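Local coordinates for methyltransferase domain-containing protein (Serratia marcescens, PDB 7CLF), which probably transfers a methyl group from S-adenosyl-L-methionine to an oxygen atom of its substrate, as an O-methyltransferase of the dimer-forming class II family, at residues 165-170 with 188-193; 170-175 with 193-198. All blocks are in the same frame, centred on the assembly; numbering follows the deposited sequence.

Interaction 1. Residues 165-170 with 188-193; sequences DFSQHR and DAYPGI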
loop_
_atom_site.group_PDB
_atom_site.type_symbol
_atom_site.label_atom_id
_atom_site.label_comp_id
_atom_site.label_asym_id
_atom_site.label_seq_id
_atom_site.Cartn_x
_atom_site.Cartn_y
_atom_site.Cartn_z
ATOM N N ASP A 165 -31.485 25.691 -2.734
ATOM C CA ASP A 165 -32.301 26.425 -3.701
ATOM C C ASP A 165 -31.424 27.365 -4.515
ATOM O O ASP A 165 -31.262 28.542 -4.193
ATOM C CB ASP A 165 -33.416 27.189 -3.003
ATOM C CG ASP A 165 -34.403 27.795 -3.984
ATOM O OD1 ASP A 165 -34.188 27.673 -5.216
ATOM O OD2 ASP A 165 -35.402 28.387 -3.519
ATOM N N PHE A 166 -30.892 26.850 -5.621
ATOM C CA PHE A 166 -30.117 27.686 -6.520
ATOM C C PHE A 166 -30.972 28.731 -7.238
ATOM O O PHE A 166 -30.411 29.690 -7.787
ATOM C CB PHE A 166 -29.377 26.803 -7.530
ATOM C CG PHE A 166 -28.168 26.106 -6.956
ATOM C CD1 PHE A 166 -26.946 26.755 -6.872
ATOM C CD2 PHE A 166 -28.262 24.798 -6.493
ATOM C CE1 PHE A 166 -25.836 26.113 -6.344
ATOM C CE2 PHE A 166 -27.169 24.149 -5.967
ATOM C CZ PHE A 166 -25.953 24.795 -5.885
ATOM N N SER A 167 -32.305 28.598 -7.215
ATOM C CA SER A 167 -33.160 29.558 -7.911
ATOM C C SER A 167 -33.029 30.959 -7.361
ATOM O O SER A 167 -33.370 31.912 -8.057
ATOM C CB SER A 167 -34.634 29.159 -7.816
ATOM O OG SER A 167 -34.851 27.919 -8.438
ATOM N N GLN A 168 -32.579 31.109 -6.126
ATOM C CA GLN A 168 -32.547 32.421 -5.498
ATOM C C GLN A 168 -31.390 33.294 -5.973
ATOM O O GLN A 168 -31.299 34.455 -5.555
ATOM C CB GLN A 168 -32.492 32.266 -3.971
ATOM C CG GLN A 168 -31.122 31.944 -3.414
ATOM C CD GLN A 168 -31.190 31.354 -2.010
ATOM O OE1 GLN A 168 -30.947 30.162 -1.814
ATOM N NE2 GLN A 168 -31.527 32.191 -1.026
ATOM N N HIS A 169 -30.513 32.788 -6.836
ATOM C CA HIS A 169 -29.375 33.563 -7.306
ATOM C C HIS A 169 -29.486 33.794 -8.804
ATOM O O HIS A 169 -30.060 32.984 -9.535
ATOM C CB HIS A 169 -28.041 32.866 -7.002
ATOM C CG HIS A 169 -27.928 32.367 -5.595
ATOM N ND1 HIS A 169 -27.526 33.172 -4.551
ATOM C CD2 HIS A 169 -28.166 31.146 -5.060
ATOM C CE1 HIS A 169 -27.522 32.467 -3.433
ATOM N NE2 HIS A 169 -27.910 31.235 -3.714
ATOM N N ARG A 170 -28.911 34.904 -9.248
ATOM C CA ARG A 170 -28.878 35.236 -10.664
ATOM C C ARG A 170 -27.645 34.671 -11.359
ATOM O O ARG A 170 -27.728 34.259 -12.523
ATOM C CB ARG A 170 -28.936 36.753 -10.842
ATOM C CG ARG A 170 -28.331 37.522 -9.678
ATOM C CD ARG A 170 -28.037 38.970 -10.066
ATOM N NE ARG A 170 -26.987 39.557 -9.232
ATOM C CZ ARG A 170 -25.685 39.472 -9.496
ATOM N NH1 ARG A 170 -25.266 38.829 -10.577
ATOM N NH2 ARG A 170 -24.799 40.038 -8.682
ATOM N N ASP A 188 -28.644 21.736 -15.857
ATOM C CA ASP A 188 -29.750 20.837 -16.170
ATOM C C ASP A 188 -30.995 21.179 -15.364
ATOM O O ASP A 188 -32.114 20.896 -15.801
ATOM C CB ASP A 188 -29.355 19.384 -15.899
ATOM C CG ASP A 188 -28.206 18.909 -16.777
ATOM O OD1 ASP A 188 -27.886 19.580 -17.782
ATOM O OD2 ASP A 188 -27.623 17.845 -16.458
ATOM N N ALA A 189 -30.825 21.777 -14.184
ATOM C CA ALA A 189 -31.951 22.040 -13.300
ATOM C C ALA A 189 -32.509 23.453 -13.422
ATOM O O ALA A 189 -33.729 23.625 -13.332
ATOM C CB ALA A 189 -31.554 21.778 -11.844
ATOM N N TYR A 190 -31.664 24.462 -13.638
ATOM C CA TYR A 190 -32.088 25.865 -13.627
ATOM C C TYR A 190 -31.634 26.607 -14.878
ATOM O O TYR A 190 -30.488 27.088 -14.939
ATOM C CB TYR A 190 -31.563 26.556 -12.379
ATOM C CG TYR A 190 -31.946 25.848 -11.101
ATOM C CD1 TYR A 190 -33.189 26.057 -10.513
ATOM C CD2 TYR A 190 -31.069 24.967 -10.479
ATOM C CE1 TYR A 190 -33.544 25.411 -9.339
ATOM C CE2 TYR A 190 -31.420 24.315 -9.300
ATOM C CZ TYR A 190 -32.658 24.545 -8.739
ATOM O OH TYR A 190 -33.016 23.916 -7.575
ATOM N N PRO A 191 -32.506 26.741 -15.883
ATOM C CA PRO A 191 -32.123 27.449 -17.116
ATOM C C PRO A 191 -31.760 28.913 -16.932
ATOM O O PRO A 191 -31.027 29.458 -17.767
ATOM C CB PRO A 191 -33.372 27.298 -17.995
ATOM C CG PRO A 191 -33.965 26.013 -17.547
ATOM C CD PRO A 191 -33.736 25.954 -16.060
ATOM N N GLY A 192 -32.245 29.574 -15.881
ATOM C CA GLY A 192 -32.111 31.021 -15.813
ATOM C C GLY A 192 -30.798 31.534 -15.255
ATOM O O GLY A 192 -30.372 32.645 -15.592
ATOM N N ILE A 193 -30.139 30.755 -14.405
ATOM C CA ILE A 193 -29.001 31.264 -13.647
ATOM C C ILE A 193 -27.762 31.272 -14.530
ATOM O O ILE A 193 -27.507 30.330 -15.287
ATOM C CB ILE A 193 -28.794 30.434 -12.365
ATOM C CG1 ILE A 193 -27.544 30.877 -11.610
ATOM C CG2 ILE A 193 -28.714 28.946 -12.670
ATOM C CD1 ILE A 193 -27.473 30.320 -10.204
HETATM O O HOH W 1 -29.342 35.388 -14.557
#
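Phe166 and Tyr190 meet at the base of the first beta-alpha-beta unit of the Rossmann-like methyltransferase domain (strand 171-175, helix 181-189, strand 194-199), where the loop into the first strand leans on the residues that follow the helix. It is the CB of Phe166, not its ring, that lies over one face of the phenol: CB stands 4.1 Å from the centroid of the Tyr190 ring, 29° off the normal, a CH-pi contact. With CG beside the backbone N (chi1 -76°), the Phe166 ring leads away from Tyr190 toward the interior, where Ile186 and Leu239 touch it and the rings of Phe160 and Tyr164 meet it edge-to-face. The second tight spot belongs to Ile193. Its CG1 is anti to the backbone N (chi1 176°), and the extended chain carries Ile193 CD1 in among the turning loop, 3.8 Å from His169 O and 3.9 Å from Phe166 O. His169 is anchored by a hydrogen bond between its NE2 and Tyr164 OH.

Toward solvent the contact thins out. Ser167 OG lies beside the CD1-CE1 bond of Tyr190, on the same side of the ring plane as Phe166 CB, 3.0 Å from CE1. Ser167 N gives a hydrogen bond to Asp165 OD1 (2.9 Å), an Asx turn in which the N-H reaches the carboxylate from above its plane. At the Arg170 end one water donates to both Arg170 O (2.8 Å) and Gly192 O (3.1 Å), while Ile193 CA makes a CA-H...O contact with that same Arg170 carbonyl.

Direct contact between the two loops is therefore mostly apolar, with polar groups served locally or through water, consistent with a fit at the N-terminal ends of two neighbouring strands that rests mainly on the packing of Phe166, Tyr190 and Ile193.

Interaction 2. Residues 170-175 with 193-198; sequences RAFLDI and IALAIC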
loop_
_atom_site.group_PDB
_atom_site.type_symbol
_atom_site.label_atom_id
_atom_site.label_comp_id
_atom_site.label_asym_id
_atom_site.label_seq_id
_atom_site.Cartn_x
_atom_site.Cartn_y
_atom_site.Cartn_z
ATOM N N ARG A 170 -28.911 34.904 -9.248
ATOM C CA ARG A 170 -28.878 35.236 -10.664
ATOM C C ARG A 170 -27.645 34.671 -11.359
ATOM O O ARG A 170 -27.728 34.259 -12.523
ATOM C CB ARG A 170 -28.936 36.753 -10.842
ATOM C CG ARG A 170 -28.331 37.522 -9.678
ATOM C CD ARG A 170 -28.037 38.970 -10.066
ATOM N NE ARG A 170 -26.987 39.557 -9.232
ATOM C CZ ARG A 170 -25.685 39.472 -9.496
ATOM N NH1 ARG A 170 -25.266 38.829 -10.577
ATOM N NH2 ARG A 170 -24.799 40.038 -8.682
ATOM N N ALA A 171 -26.507 34.626 -10.666
ATOM C CA ALA A 171 -25.269 34.152 -11.268
ATOM C C ALA A 171 -24.474 33.348 -10.247
ATOM O O ALA A 171 -24.436 33.690 -9.060
ATOM C CB ALA A 171 -24.430 35.319 -11.802
ATOM N N PHE A 172 -23.840 32.278 -10.719
ATOM C CA PHE A 172 -23.117 31.349 -9.860
ATOM C C PHE A 172 -21.734 31.111 -10.437
ATOM O O PHE A 172 -21.603 30.769 -11.616
ATOM C CB PHE A 172 -23.876 30.022 -9.743
ATOM C CG PHE A 172 -23.074 28.910 -9.130
ATOM C CD1 PHE A 172 -22.729 28.945 -7.790
ATOM C CD2 PHE A 172 -22.688 27.818 -9.887
ATOM C CE1 PHE A 172 -22.004 27.900 -7.205
ATOM C CE2 PHE A 172 -21.956 26.772 -9.317
ATOM C CZ PHE A 172 -21.627 26.806 -7.975
ATOM N N LEU A 173 -20.709 31.271 -9.611
ATOM C CA LEU A 173 -19.338 30.973 -10.011
ATOM C C LEU A 173 -18.822 29.791 -9.196
ATOM O O LEU A 173 -18.901 29.805 -7.963
ATOM C CB LEU A 173 -18.436 32.193 -9.816
ATOM C CG LEU A 173 -16.921 32.084 -9.996
ATOM C CD1 LEU A 173 -16.563 31.882 -11.453
ATOM C CD2 LEU A 173 -16.233 33.338 -9.452
ATOM N N ASP A 174 -18.288 28.783 -9.880
ATOM C CA ASP A 174 -17.668 27.627 -9.229
ATOM C C ASP A 174 -16.151 27.767 -9.341
ATOM O O ASP A 174 -15.577 27.513 -10.406
ATOM C CB ASP A 174 -18.146 26.321 -9.854
ATOM C CG ASP A 174 -17.875 25.119 -8.958
ATOM O OD1 ASP A 174 -17.485 25.343 -7.799
ATOM O OD2 ASP A 174 -18.067 23.963 -9.399
ATOM N N ILE A 175 -15.505 28.172 -8.249
ATOM C CA ILE A 175 -14.053 28.350 -8.244
ATOM C C ILE A 175 -13.413 26.991 -8.008
ATOM O O ILE A 175 -13.704 26.336 -7.004
ATOM C CB ILE A 175 -13.608 29.355 -7.169
ATOM C CG1 ILE A 175 -14.093 30.777 -7.489
ATOM C CG2 ILE A 175 -12.092 29.325 -7.030
ATOM C CD1 ILE A 175 -13.697 31.811 -6.418
ATOM N N ILE A 193 -30.139 30.755 -14.405
ATOM C CA ILE A 193 -29.001 31.264 -13.647
ATOM C C ILE A 193 -27.762 31.272 -14.530
ATOM O O ILE A 193 -27.507 30.330 -15.287
ATOM C CB ILE A 193 -28.794 30.434 -12.365
ATOM C CG1 ILE A 193 -27.544 30.877 -11.610
ATOM C CG2 ILE A 193 -28.714 28.946 -12.670
ATOM C CD1 ILE A 193 -27.473 30.320 -10.204
ATOM N N ALA A 194 -27.000 32.358 -14.464
ATOM C CA ALA A 194 -25.711 32.386 -15.132
ATOM C C ALA A 194 -24.727 31.476 -14.399
ATOM O O ALA A 194 -24.690 31.434 -13.167
ATOM C CB ALA A 194 -25.180 33.811 -15.200
ATOM N N LEU A 195 -23.930 30.741 -15.170
ATOM C CA LEU A 195 -22.954 29.800 -14.641
ATOM C C LEU A 195 -21.578 30.120 -15.198
ATOM O O LEU A 195 -21.422 30.313 -16.408
ATOM C CB LEU A 195 -23.318 28.365 -15.002
ATOM C CG LEU A 195 -24.632 27.900 -14.392
ATOM C CD1 LEU A 195 -25.180 26.751 -15.186
ATOM C CD2 LEU A 195 -24.411 27.515 -12.951
ATOM N N ALA A 196 -20.586 30.166 -14.314
ATOM C CA ALA A 196 -19.201 30.353 -14.713
ATOM C C ALA A 196 -18.303 29.501 -13.828
ATOM O O ALA A 196 -18.637 29.208 -12.682
ATOM C CB ALA A 196 -18.769 31.826 -14.620
ATOM N N ILE A 197 -17.159 29.112 -14.377
ATOM C CA ILE A 197 -16.114 28.413 -13.642
ATOM C C ILE A 197 -14.837 29.246 -13.682
ATOM O O ILE A 197 -14.489 29.816 -14.722
ATOM C CB ILE A 197 -15.853 27.010 -14.223
ATOM C CG1 ILE A 197 -17.097 26.143 -14.081
ATOM C CG2 ILE A 197 -14.635 26.375 -13.540
ATOM C CD1 ILE A 197 -17.160 24.967 -15.034
ATOM N N CYS A 198 -14.139 29.303 -12.549
ATOM C CA CYS A 198 -12.801 29.877 -12.471
ATOM C C CYS A 198 -11.803 28.770 -12.166
ATOM O O CYS A 198 -11.868 28.154 -11.100
ATOM C CB CYS A 198 -12.696 30.963 -11.410
ATOM S SG CYS A 198 -11.064 31.739 -11.521
#
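Backbone hydrogen bonds come first between Arg170-Ile175 and Ile193-Cys198: five of them alternate in direction along two parallel strands. Ala194 N gives to Arg170 O, and Phe172 N to Ala194 O at 2.7 Å. Phe172 O then accepts from Ala196 N, and Asp174 N reaches Ala196 O with an N-H...O angle of 166°. At the far end the donor Cys198 N, 3.1 Å from Asp174 O, stands 43° out of the carbonyl plane. CA-H...O contacts fill in between, such as Leu173 CA to Ala196 O at 3.3 Å.

The strands open and close a beta-alpha-beta unit of the Rossmann-like methyltransferase sheet, with helix 181-189 as the crossover.

Apolar side chains pair on both faces. Toward that helix, Phe172 has CG anti to its N (chi1 167°), and the edge of its ring meets Leu195 CD2, 3.5 Å from Phe172 CD2; Ile193 CD1 lies against Phe172 CB. On the other face Ala171 CB meets Ala194 CB at 3.8 Å, and Leu173 CD1 reaches over Ala196 CB and on to Cys198 CB, 4.0 Å away.

The buried carboxylate of Asp174 is hydrogen-bonded to Ser177 OG and His241 ND1. Ile175, next in the chain but on the Ala171 and Leu173 face, comes within about 5 Å of the bound S-adenosyl-L-homocysteine, nearest atoms of side chain and ligand.

Overall arrangement
Followed from the N terminus, the chain leaves helix 139-163, passes the loop 165-170, runs up strand 171-175, returns along helix 181-189 and turns at 190-193 into strand 194-199. Interaction 1 closes this circuit at the entry end, joining the loop before the first strand to the turn after the helix; interaction 2 closes it along the strands themselves. The two cross in sequence, since their segments alternate, and Arg170 and Ile193 belong to both. Their centres lie 10 Å apart. Together they tie one beta-alpha-beta unit from its outer loops inward, interaction 2 reaching the end of the sheet where S-adenosyl-L-homocysteine binds.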